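PDB 6LCJ: alpha-galactosidase from Thermus thermophilus, which probably hydrolyses alpha-galactosides, releasing galactose as a glycoside hydrolase of family GH36, and assembles as a thermostable hexamer. Local coordinates for residues E[163-169]-E[433-439]; E[169-173]-E[195-199]; E[229-235]-E[298-304]; E[403-407]-E[447-451]. All coordinates share one frame; numbering follows the deposited sequence.

Contact 1. Residues E[163-169]-E[433-439]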
# COMPACT_ATOMS: atom_id res chain seq x y z
N TRP E 163 -34.21 34.80 -26.50
CA TRP E 163 -33.99 35.24 -25.13
C TRP E 163 -34.17 34.04 -24.21
O TRP E 163 -35.15 33.30 -24.34
CB TRP E 163 -34.93 36.39 -24.73
CG TRP E 163 -34.49 36.97 -23.42
CD1 TRP E 163 -33.57 37.97 -23.22
CD2 TRP E 163 -34.87 36.52 -22.11
NE1 TRP E 163 -33.38 38.19 -21.88
CE2 TRP E 163 -34.17 37.31 -21.17
CE3 TRP E 163 -35.75 35.54 -21.64
CZ2 TRP E 163 -34.32 37.15 -19.79
CZ3 TRP E 163 -35.91 35.39 -20.28
CH2 TRP E 163 -35.20 36.18 -19.37
N CYS E 164 -33.22 33.84 -23.30
CA CYS E 164 -33.13 32.64 -22.47
C CYS E 164 -33.05 33.05 -21.00
O CYS E 164 -32.34 34.00 -20.66
CB CYS E 164 -31.89 31.80 -22.90
SG CYS E 164 -31.44 30.39 -21.86
N SER E 165 -33.77 32.36 -20.13
CA SER E 165 -33.79 32.79 -18.73
C SER E 165 -32.60 32.31 -17.91
O SER E 165 -32.40 32.80 -16.79
CB SER E 165 -35.08 32.32 -18.03
OG SER E 165 -35.20 30.90 -18.05
N TRP E 166 -31.80 31.37 -18.42
CA TRP E 166 -30.90 30.65 -17.54
C TRP E 166 -29.79 31.55 -16.99
O TRP E 166 -29.53 31.56 -15.78
CB TRP E 166 -30.30 29.43 -18.25
CG TRP E 166 -29.33 28.70 -17.36
CD1 TRP E 166 -27.97 28.63 -17.51
CD2 TRP E 166 -29.63 27.99 -16.14
NE1 TRP E 166 -27.42 27.90 -16.48
CE2 TRP E 166 -28.41 27.49 -15.63
CE3 TRP E 166 -30.81 27.72 -15.45
CZ2 TRP E 166 -28.34 26.75 -14.46
CZ3 TRP E 166 -30.73 26.98 -14.28
CH2 TRP E 166 -29.51 26.50 -13.80
N TYR E 167 -29.13 32.31 -17.86
CA TYR E 167 -27.91 32.99 -17.46
C TYR E 167 -28.15 34.35 -16.83
O TYR E 167 -27.24 35.17 -16.80
CB TYR E 167 -26.98 33.12 -18.66
CG TYR E 167 -26.55 31.80 -19.18
CD1 TYR E 167 -25.49 31.11 -18.58
CD2 TYR E 167 -27.21 31.20 -20.25
CE1 TYR E 167 -25.08 29.89 -19.06
CE2 TYR E 167 -26.81 29.98 -20.72
CZ TYR E 167 -25.74 29.34 -20.13
OH TYR E 167 -25.33 28.13 -20.62
N SER E 168 -29.35 34.60 -16.33
CA SER E 168 -29.56 35.76 -15.48
C SER E 168 -30.26 35.34 -14.19
O SER E 168 -29.84 35.71 -13.09
CB SER E 168 -30.36 36.84 -16.22
OG SER E 168 -31.43 36.25 -16.94
N PHE E 169 -31.32 34.53 -14.29
CA PHE E 169 -32.07 34.14 -13.10
C PHE E 169 -31.76 32.74 -12.60
O PHE E 169 -32.09 32.43 -11.46
CB PHE E 169 -33.57 34.24 -13.37
CG PHE E 169 -34.01 35.60 -13.83
CD1 PHE E 169 -34.01 36.67 -12.95
CD2 PHE E 169 -34.42 35.81 -15.13
CE1 PHE E 169 -34.42 37.92 -13.35
CE2 PHE E 169 -34.83 37.06 -15.56
CZ PHE E 169 -34.83 38.12 -14.67
N THR E 433 -29.30 35.64 -25.78
CA THR E 433 -28.84 36.26 -24.55
C THR E 433 -29.81 35.95 -23.43
O THR E 433 -30.96 35.55 -23.65
CB THR E 433 -28.67 37.79 -24.67
OG1 THR E 433 -28.19 38.32 -23.42
CG2 THR E 433 -29.99 38.46 -24.99
N SER E 434 -29.31 36.13 -22.21
CA SER E 434 -30.11 36.04 -21.00
C SER E 434 -30.29 37.38 -20.31
O SER E 434 -30.95 37.43 -19.27
CB SER E 434 -29.48 35.04 -20.03
OG SER E 434 -29.72 33.70 -20.42
N ASP E 435 -29.74 38.45 -20.85
CA ASP E 435 -29.76 39.77 -20.21
C ASP E 435 -31.18 40.28 -20.08
O ASP E 435 -31.80 40.60 -21.10
CB ASP E 435 -28.91 40.76 -21.01
CG ASP E 435 -27.41 40.47 -20.92
OD1 ASP E 435 -26.99 39.66 -20.07
OD2 ASP E 435 -26.64 41.07 -21.71
N PRO E 436 -31.74 40.39 -18.87
CA PRO E 436 -33.02 41.09 -18.72
C PRO E 436 -32.85 42.55 -19.09
O PRO E 436 -31.97 43.24 -18.55
CB PRO E 436 -33.34 40.93 -17.23
CG PRO E 436 -32.29 40.03 -16.68
CD PRO E 436 -31.12 40.10 -17.57
N PRO E 437 -33.67 43.07 -20.03
CA PRO E 437 -33.47 44.46 -20.48
C PRO E 437 -33.40 45.46 -19.35
O PRO E 437 -32.63 46.43 -19.42
CB PRO E 437 -34.68 44.70 -21.40
CG PRO E 437 -35.06 43.35 -21.88
CD PRO E 437 -34.79 42.41 -20.73
N SER E 438 -34.14 45.24 -18.26
CA SER E 438 -34.05 46.15 -17.13
C SER E 438 -32.70 46.10 -16.41
O SER E 438 -32.44 46.96 -15.57
CB SER E 438 -35.18 45.87 -16.15
OG SER E 438 -35.12 44.55 -15.65
N TRP E 439 -31.84 45.12 -16.70
CA TRP E 439 -30.50 45.11 -16.13
C TRP E 439 -29.49 45.83 -17.02
O TRP E 439 -28.32 45.99 -16.61
CB TRP E 439 -30.00 43.67 -15.92
CG TRP E 439 -30.70 42.91 -14.86
CD1 TRP E 439 -31.82 43.27 -14.18
CD2 TRP E 439 -30.33 41.61 -14.36
NE1 TRP E 439 -32.17 42.29 -13.29
CE2 TRP E 439 -31.27 41.26 -13.38
CE3 TRP E 439 -29.30 40.72 -14.65
CZ2 TRP E 439 -31.20 40.06 -12.68
CZ3 TRP E 439 -29.23 39.53 -13.95
CH2 TRP E 439 -30.17 39.21 -12.98
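S434 packs against the turn that follows C164, and its hydroxyl is gripped twice: OG donates to C164 O at 2.6 Å and accepts from Y167 N at 3.0 Å. With OG turned beside its backbone N (chi1 -77°), the hydroxyl lies at the edge of the Y167 ring. The carbonyl of the same serine takes another hydroxyl, S168 OG donating to S434 O at 2.7 Å. C164 N bonds T433 O at 2.9 Å in a parallel bridge, while W163 NE1 reaches D435 O at 3.0 Å. That oxygen lies near the indole plane, yet the donor stands well above the carbonyl plane, so no lone pair is addressed. T433 OG1 closes an ST turn on D435 N and also meets V404 O. Toward solvent the contact is looser and apolar. The F169 and P436 side chains slide past each other, CZ 3.8 Å from CG, and the F169 ring meets the six-membered ring of W439 obliquely, with planes at 63° and centroids 5.5 Å apart; both rings are partly exposed. Strands 161-164 and 431-433, first and last of the eight in chain order, thus pair in parallel, a closure characteristic of the TIM barrel.

Contact 2. Residues E[169-173]-E[195-199]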
# COMPACT_ATOMS: atom_id res chain seq x y z
N PHE E 169 -31.32 34.53 -14.29
CA PHE E 169 -32.07 34.14 -13.10
C PHE E 169 -31.76 32.74 -12.60
O PHE E 169 -32.09 32.43 -11.46
CB PHE E 169 -33.57 34.24 -13.37
CG PHE E 169 -34.01 35.60 -13.83
CD1 PHE E 169 -34.01 36.67 -12.95
CD2 PHE E 169 -34.42 35.81 -15.13
CE1 PHE E 169 -34.42 37.92 -13.35
CE2 PHE E 169 -34.83 37.06 -15.56
CZ PHE E 169 -34.83 38.12 -14.67
N TYR E 170 -31.13 31.90 -13.42
CA TYR E 170 -30.85 30.49 -13.09
C TYR E 170 -32.17 29.85 -12.67
O TYR E 170 -33.18 30.04 -13.38
CB TYR E 170 -29.71 30.43 -12.08
CG TYR E 170 -28.40 30.80 -12.76
CD1 TYR E 170 -27.63 29.84 -13.40
CD2 TYR E 170 -27.98 32.13 -12.83
CE1 TYR E 170 -26.46 30.17 -14.05
CE2 TYR E 170 -26.80 32.48 -13.50
CZ TYR E 170 -26.04 31.49 -14.10
OH TYR E 170 -24.87 31.77 -14.77
N THR E 171 -32.23 29.10 -11.56
CA THR E 171 -33.47 28.40 -11.19
C THR E 171 -34.49 29.30 -10.50
O THR E 171 -35.61 28.85 -10.25
CB THR E 171 -33.18 27.20 -10.27
OG1 THR E 171 -32.38 27.61 -9.16
CG2 THR E 171 -32.46 26.07 -11.00
N ARG E 172 -34.13 30.55 -10.17
CA ARG E 172 -35.05 31.48 -9.50
C ARG E 172 -36.00 32.13 -10.51
O ARG E 172 -36.01 33.34 -10.69
CB ARG E 172 -34.29 32.55 -8.75
CG ARG E 172 -32.98 32.11 -8.14
CD ARG E 172 -33.22 31.22 -6.94
NE ARG E 172 -33.84 31.98 -5.86
CZ ARG E 172 -33.18 32.62 -4.90
NH1 ARG E 172 -31.85 32.61 -4.88
NH2 ARG E 172 -33.84 33.30 -3.97
N ILE E 173 -36.79 31.31 -11.19
CA ILE E 173 -37.75 31.83 -12.15
C ILE E 173 -39.15 31.58 -11.63
O ILE E 173 -39.40 30.69 -10.81
CB ILE E 173 -37.60 31.22 -13.56
CG1 ILE E 173 -37.46 29.69 -13.49
CG2 ILE E 173 -36.42 31.87 -14.29
CD1 ILE E 173 -37.70 29.01 -14.83
N ILE E 195 -37.99 29.56 -21.64
CA ILE E 195 -37.96 29.29 -20.20
C ILE E 195 -37.02 28.12 -19.95
O ILE E 195 -37.18 27.04 -20.53
CB ILE E 195 -39.36 28.98 -19.67
CG1 ILE E 195 -40.26 30.19 -19.84
CG2 ILE E 195 -39.33 28.59 -18.20
CD1 ILE E 195 -41.62 29.80 -20.22
N ASP E 196 -36.05 28.32 -19.06
CA ASP E 196 -35.04 27.30 -18.85
C ASP E 196 -35.34 26.53 -17.55
O ASP E 196 -36.49 26.44 -17.10
CB ASP E 196 -33.65 27.94 -18.83
CG ASP E 196 -32.56 26.99 -19.29
OD1 ASP E 196 -31.90 26.36 -18.41
OD2 ASP E 196 -32.34 26.89 -20.53
N ASP E 197 -34.29 25.96 -16.96
CA ASP E 197 -34.41 25.19 -15.74
C ASP E 197 -35.01 26.05 -14.64
O ASP E 197 -34.67 27.22 -14.49
CB ASP E 197 -33.01 24.68 -15.36
CG ASP E 197 -32.99 23.78 -14.14
OD1 ASP E 197 -34.05 23.29 -13.70
OD2 ASP E 197 -31.87 23.54 -13.64
N GLY E 198 -35.97 25.47 -13.90
CA GLY E 198 -36.61 26.17 -12.81
C GLY E 198 -38.13 26.19 -12.83
O GLY E 198 -38.76 26.60 -11.85
N TRP E 199 -38.74 25.78 -13.94
CA TRP E 199 -40.20 25.74 -14.01
C TRP E 199 -40.81 24.43 -13.50
O TRP E 199 -41.99 24.42 -13.14
CB TRP E 199 -40.67 25.97 -15.45
CG TRP E 199 -40.28 24.87 -16.38
CD1 TRP E 199 -39.12 24.78 -17.10
CD2 TRP E 199 -41.04 23.70 -16.70
NE1 TRP E 199 -39.11 23.63 -17.84
CE2 TRP E 199 -40.28 22.95 -17.63
CE3 TRP E 199 -42.29 23.21 -16.30
CZ2 TRP E 199 -40.72 21.73 -18.15
CZ3 TRP E 199 -42.73 22.02 -16.83
CH2 TRP E 199 -41.95 21.29 -17.75
O HOH W 1 -33.93 29.60 -15.78
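T171 and G198 bring their backbones together, CA to CA 4.2 Å, where two consecutive strand-to-helix loops of the TIM barrel meet, those after strands 161-164 and 192-195. A type II' turn runs from F169 to R172, with Y170 at positive phi (53°) just after helix 166-169. G198 also has positive phi (128°), and its lack of a side chain lets I173 come in close. I173 buries the largest share of any single residue. Its CG1 is held between the backbone N and the carbonyl carbon (chi1 47°) and lies 3.7 Å from G198 CA, while CD1 rests on the peptide at G198 C (3.5 Å) and also reaches I195 CG2 at 3.8 Å. T171 and D197 run side by side, CG2 of the threonine 3.7 Å from D197 OD2. That carboxylate is fixed from outside, OD1 by Q200 and OD2 by W268, and the T171 methyl only flanks it. No hydrogen bond passes directly between the segments. Instead one water donates to two carbonyls, Y170 O at 2.6 Å and D197 O at 2.8 Å. The chemistry therefore implies a join made by apolar contact and a water that reconciles two like oxygens.

Contact 3. Residues E[229-235]-E[298-304]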
# COMPACT_ATOMS: atom_id res chain seq x y z
N ARG E 229 -42.17 33.12 -30.43
CA ARG E 229 -42.26 31.69 -30.18
C ARG E 229 -41.84 31.39 -28.75
O ARG E 229 -40.98 32.06 -28.17
CB ARG E 229 -41.37 30.91 -31.14
CG ARG E 229 -41.73 31.05 -32.60
CD ARG E 229 -40.59 30.54 -33.47
NE ARG E 229 -40.38 29.11 -33.29
CZ ARG E 229 -39.58 28.38 -34.05
NH1 ARG E 229 -38.91 28.93 -35.05
NH2 ARG E 229 -39.45 27.08 -33.82
N ALA E 230 -42.45 30.36 -28.18
CA ALA E 230 -42.22 29.98 -26.79
C ALA E 230 -41.26 28.80 -26.72
O ALA E 230 -41.40 27.83 -27.47
CB ALA E 230 -43.55 29.65 -26.11
N GLY E 231 -40.28 28.88 -25.82
CA GLY E 231 -39.25 27.87 -25.68
C GLY E 231 -39.24 27.29 -24.28
O GLY E 231 -39.48 28.02 -23.31
N LEU E 232 -38.98 25.98 -24.18
CA LEU E 232 -38.97 25.29 -22.89
C LEU E 232 -37.81 24.31 -22.84
O LEU E 232 -37.38 23.75 -23.86
CB LEU E 232 -40.31 24.58 -22.65
CG LEU E 232 -40.69 24.04 -21.27
CD1 LEU E 232 -40.84 25.14 -20.24
CD2 LEU E 232 -41.99 23.25 -21.36
N TRP E 233 -37.31 24.10 -21.62
CA TRP E 233 -36.12 23.30 -21.31
C TRP E 233 -36.51 21.99 -20.63
O TRP E 233 -37.31 21.99 -19.69
CB TRP E 233 -35.20 24.10 -20.37
CG TRP E 233 -33.98 23.40 -19.82
CD1 TRP E 233 -32.72 23.43 -20.33
CD2 TRP E 233 -33.91 22.61 -18.62
NE1 TRP E 233 -31.86 22.70 -19.54
CE2 TRP E 233 -32.57 22.18 -18.49
CE3 TRP E 233 -34.84 22.21 -17.66
CZ2 TRP E 233 -32.14 21.38 -17.43
CZ3 TRP E 233 -34.40 21.41 -16.60
CH2 TRP E 233 -33.07 21.00 -16.50
N PHE E 234 -35.92 20.88 -21.07
CA PHE E 234 -36.04 19.59 -20.38
C PHE E 234 -34.68 18.93 -20.25
O PHE E 234 -33.77 19.19 -21.03
CB PHE E 234 -36.97 18.61 -21.12
CG PHE E 234 -38.35 19.12 -21.33
CD1 PHE E 234 -38.67 19.85 -22.46
CD2 PHE E 234 -39.34 18.85 -20.40
CE1 PHE E 234 -39.94 20.34 -22.66
CE2 PHE E 234 -40.64 19.32 -20.59
CZ PHE E 234 -40.93 20.07 -21.73
N ALA E 235 -34.56 18.03 -19.27
CA ALA E 235 -33.47 17.06 -19.16
C ALA E 235 -34.12 15.68 -19.14
O ALA E 235 -34.21 15.05 -18.08
CB ALA E 235 -32.60 17.29 -17.92
N TYR E 298 -45.31 25.40 -26.88
CA TYR E 298 -43.88 25.57 -27.13
C TYR E 298 -43.47 24.82 -28.39
O TYR E 298 -43.79 23.63 -28.53
CB TYR E 298 -43.07 25.06 -25.94
CG TYR E 298 -43.43 25.75 -24.65
CD1 TYR E 298 -44.53 25.34 -23.91
CD2 TYR E 298 -42.71 26.85 -24.20
CE1 TYR E 298 -44.87 25.98 -22.74
CE2 TYR E 298 -43.05 27.49 -23.03
CZ TYR E 298 -44.13 27.05 -22.31
OH TYR E 298 -44.47 27.68 -21.15
N ASP E 299 -42.76 25.49 -29.30
CA ASP E 299 -42.20 24.82 -30.47
C ASP E 299 -40.69 25.04 -30.61
O ASP E 299 -40.12 24.80 -31.68
CB ASP E 299 -42.91 25.28 -31.75
CG ASP E 299 -42.79 26.77 -31.98
OD1 ASP E 299 -42.50 27.51 -31.01
OD2 ASP E 299 -43.00 27.21 -33.13
N TYR E 300 -40.03 25.51 -29.55
CA TYR E 300 -38.58 25.55 -29.44
C TYR E 300 -38.23 24.84 -28.14
O TYR E 300 -38.69 25.25 -27.07
CB TYR E 300 -38.07 27.00 -29.48
CG TYR E 300 -36.56 27.20 -29.36
CD1 TYR E 300 -35.89 26.98 -28.16
CD2 TYR E 300 -35.82 27.65 -30.45
CE1 TYR E 300 -34.53 27.18 -28.06
CE2 TYR E 300 -34.45 27.85 -30.36
CZ TYR E 300 -33.81 27.62 -29.16
OH TYR E 300 -32.46 27.81 -29.06
N LEU E 301 -37.47 23.75 -28.22
CA LEU E 301 -37.20 22.92 -27.05
C LEU E 301 -35.70 22.78 -26.84
O LEU E 301 -34.96 22.47 -27.78
CB LEU E 301 -37.83 21.54 -27.20
CG LEU E 301 -39.34 21.54 -27.41
CD1 LEU E 301 -39.85 20.10 -27.62
CD2 LEU E 301 -40.02 22.22 -26.21
N LYS E 302 -35.26 23.03 -25.61
CA LYS E 302 -33.87 22.84 -25.23
C LYS E 302 -33.79 21.53 -24.45
O LYS E 302 -34.24 21.44 -23.30
CB LYS E 302 -33.35 24.02 -24.42
CG LYS E 302 -31.87 23.93 -24.04
CD LYS E 302 -31.41 25.22 -23.35
CE LYS E 302 -30.03 25.08 -22.68
NZ LYS E 302 -29.61 26.35 -21.97
N LEU E 303 -33.26 20.51 -25.10
CA LEU E 303 -33.15 19.19 -24.52
C LEU E 303 -31.74 19.06 -23.98
O LEU E 303 -30.77 19.15 -24.74
CB LEU E 303 -33.46 18.11 -25.56
CG LEU E 303 -34.82 18.32 -26.24
CD1 LEU E 303 -35.12 17.22 -27.27
CD2 LEU E 303 -35.92 18.38 -25.17
N ASP E 304 -31.62 18.90 -22.67
CA ASP E 304 -30.36 19.06 -21.98
C ASP E 304 -29.94 17.75 -21.34
O ASP E 304 -30.75 16.83 -21.18
CB ASP E 304 -30.48 20.14 -20.91
CG ASP E 304 -29.16 20.86 -20.64
OD1 ASP E 304 -28.07 20.37 -21.05
OD2 ASP E 304 -29.24 21.93 -20.01
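F234 O receives D304 N at 2.7 Å, the shortest hydrogen bond between these two parallel strands. The register continues through F234 N to K302 O and K302 N to L232 O, both 2.8 Å, but slackens at the start, where A230 O takes only weak bonds from D299 N and Y300 N. Side chains tie both ends. W233 NE1 donates to D304 OD2 at 2.8 Å, almost straight (166°) and within the indole plane, using the oxygen's anti lone pair; ring and carboxylate planes stand 86° apart. At the other end R229 NE makes a salt bridge to D299 OD2 at 3.2 Å, while NH2 donates to D299 O from above that carbonyl plane. On the face of L232, F234, L301 and L303, L232 CB lies over the Y298 ring, 4.0 Å from its centroid. On the face of W233 and K302, the extended lysine chain brings CD to 3.7 Å from W233 CD1, at the indole edge, and its NZ pairs with D196. Helices 216-224 and 280-296 cover the leucine face, so W233 and K302 point into the barrel. Strand 229-234 is flanked on its far side by strand 192-195, and strand 298-303 by strand 335-338.

Contact 4. Residues E[403-407]-E[447-451]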
# COMPACT_ATOMS: atom_id res chain seq x y z
N VAL E 403 -24.87 31.79 -24.78
CA VAL E 403 -25.41 33.15 -24.86
C VAL E 403 -24.31 34.21 -24.91
O VAL E 403 -23.13 33.94 -24.61
CB VAL E 403 -26.38 33.43 -23.69
CG1 VAL E 403 -27.40 32.34 -23.59
CG2 VAL E 403 -25.60 33.59 -22.39
N VAL E 404 -24.70 35.42 -25.29
CA VAL E 404 -23.83 36.59 -25.33
C VAL E 404 -24.24 37.51 -24.20
O VAL E 404 -25.44 37.76 -24.01
CB VAL E 404 -23.94 37.32 -26.69
CG1 VAL E 404 -22.88 38.41 -26.80
CG2 VAL E 404 -23.83 36.33 -27.83
N TYR E 405 -23.27 38.00 -23.45
CA TYR E 405 -23.55 39.01 -22.44
C TYR E 405 -23.38 40.39 -23.05
O TYR E 405 -22.46 40.62 -23.85
CB TYR E 405 -22.63 38.86 -21.22
CG TYR E 405 -22.85 37.58 -20.44
CD1 TYR E 405 -23.78 37.51 -19.41
CD2 TYR E 405 -22.10 36.44 -20.73
CE1 TYR E 405 -23.97 36.33 -18.70
CE2 TYR E 405 -22.27 35.26 -20.02
CZ TYR E 405 -23.20 35.21 -19.01
OH TYR E 405 -23.35 34.04 -18.31
N PHE E 406 -24.29 41.29 -22.69
CA PHE E 406 -24.12 42.72 -22.90
C PHE E 406 -24.14 43.51 -21.60
O PHE E 406 -23.52 44.57 -21.52
CB PHE E 406 -25.22 43.26 -23.83
CG PHE E 406 -25.16 42.67 -25.20
CD1 PHE E 406 -25.84 41.49 -25.48
CD2 PHE E 406 -24.42 43.28 -26.20
CE1 PHE E 406 -25.78 40.93 -26.73
CE2 PHE E 406 -24.36 42.74 -27.45
CZ PHE E 406 -25.04 41.57 -27.73
N ARG E 407 -24.82 43.02 -20.58
CA ARG E 407 -24.85 43.71 -19.31
C ARG E 407 -23.46 43.76 -18.69
O ARG E 407 -22.58 42.93 -18.95
CB ARG E 407 -25.82 43.02 -18.37
CG ARG E 407 -25.45 41.60 -18.02
CD ARG E 407 -26.60 40.97 -17.26
NE ARG E 407 -26.18 39.95 -16.30
CZ ARG E 407 -26.35 38.65 -16.48
NH1 ARG E 407 -26.92 38.18 -17.59
NH2 ARG E 407 -25.95 37.81 -15.53
N ARG E 447 -26.65 48.41 -27.95
CA ARG E 447 -25.75 47.39 -28.49
C ARG E 447 -26.48 46.08 -28.72
O ARG E 447 -26.26 45.42 -29.74
CB ARG E 447 -24.56 47.20 -27.57
CG ARG E 447 -23.44 48.11 -27.96
CD ARG E 447 -22.35 48.13 -26.96
NE ARG E 447 -21.59 46.89 -26.97
CZ ARG E 447 -21.49 46.08 -25.92
NH1 ARG E 447 -22.11 46.40 -24.78
NH2 ARG E 447 -20.77 44.97 -26.01
N LEU E 448 -27.37 45.69 -27.79
CA LEU E 448 -28.12 44.45 -27.95
C LEU E 448 -29.01 44.50 -29.19
O LEU E 448 -29.05 43.54 -29.97
CB LEU E 448 -28.96 44.17 -26.70
CG LEU E 448 -29.97 43.01 -26.81
CD1 LEU E 448 -29.28 41.65 -27.14
CD2 LEU E 448 -30.87 42.90 -25.56
N GLU E 449 -29.72 45.61 -29.41
CA GLU E 449 -30.57 45.70 -30.59
C GLU E 449 -29.76 45.68 -31.88
O GLU E 449 -30.14 45.01 -32.84
CB GLU E 449 -31.45 46.95 -30.53
CG GLU E 449 -32.53 46.99 -31.62
CD GLU E 449 -33.38 45.70 -31.75
OE1 GLU E 449 -33.50 44.90 -30.78
OE2 GLU E 449 -33.94 45.48 -32.84
N ALA E 450 -28.64 46.41 -31.94
CA ALA E 450 -27.83 46.33 -33.15
C ALA E 450 -27.28 44.92 -33.37
O ALA E 450 -27.12 44.48 -34.51
CB ALA E 450 -26.70 47.35 -33.09
N PHE E 451 -27.02 44.19 -32.28
CA PHE E 451 -26.56 42.81 -32.40
C PHE E 451 -27.64 41.93 -33.04
O PHE E 451 -27.37 41.18 -33.99
CB PHE E 451 -26.17 42.30 -31.00
CG PHE E 451 -25.92 40.81 -30.91
CD1 PHE E 451 -24.74 40.26 -31.41
CD2 PHE E 451 -26.83 39.99 -30.25
CE1 PHE E 451 -24.48 38.90 -31.28
CE2 PHE E 451 -26.58 38.62 -30.11
CZ PHE E 451 -25.40 38.08 -30.63
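This is an apolar, aromatic-centred contact between a loop of the TIM barrel and its surrounding helical layer, joining the loop that follows strand 398-400 to helix 442-453, which comes after strand 431-433. No hydrogen bond crosses it, and F406 carries most of it by burying 131 Å² against the helix. CG lies beside the backbone N, which places the F406 ring with L448 CA over its centre, 4.1 Å from the centroid and only 7° off the ring normal, a CH-pi contact with the helix backbone. L448 CD1 adds a second touch, 3.6 Å from F406 CE1. The next helical turn contributes F451, whose ring meets that of F406 obliquely: the centroids are 5.1 Å apart and the planes make 59°. V404 reaches F451, with V404 CG2 lying 3.7 Å from CZ of that ring. R447 flanks the F406 ring, its guanidinium plane inclined 62° to it and one face of the group turned to F406 CD2, 4.0 Å from R447 NH2. The loop is held in position from behind, since D435 accepts from F406 N, while helix 415-428 also packs on V404, F406 and F451. The closest approach across the contact is made by F406 CZ, which sits above one face of the F451 ring, off its centre, 3.4 Å from F451 CG.

All four contacts belong to one eight-stranded parallel barrel. Contact 1 joins strands 161-164 and 431-433 and so encloses contact 2 and then contact 3 along the chain; contact 4 interleaves with it. Contacts 1 and 2, with centres about 11 Å apart, share F169 and are linked by S165 OG to D196 N. Contact 3 lies about 12 Å from contact 2, centre to centre, where I195 N bonds G231 O and W199 NE1 bonds W233 O. Contact 4 is centred about 11 Å from the centre of contact 1 and 22 Å from that of contact 3. Contact 2 lies near the C-terminal strand ends, where TIM-barrel glycosidases hold their active sites; contact 4 joins such a loop to a surrounding helix.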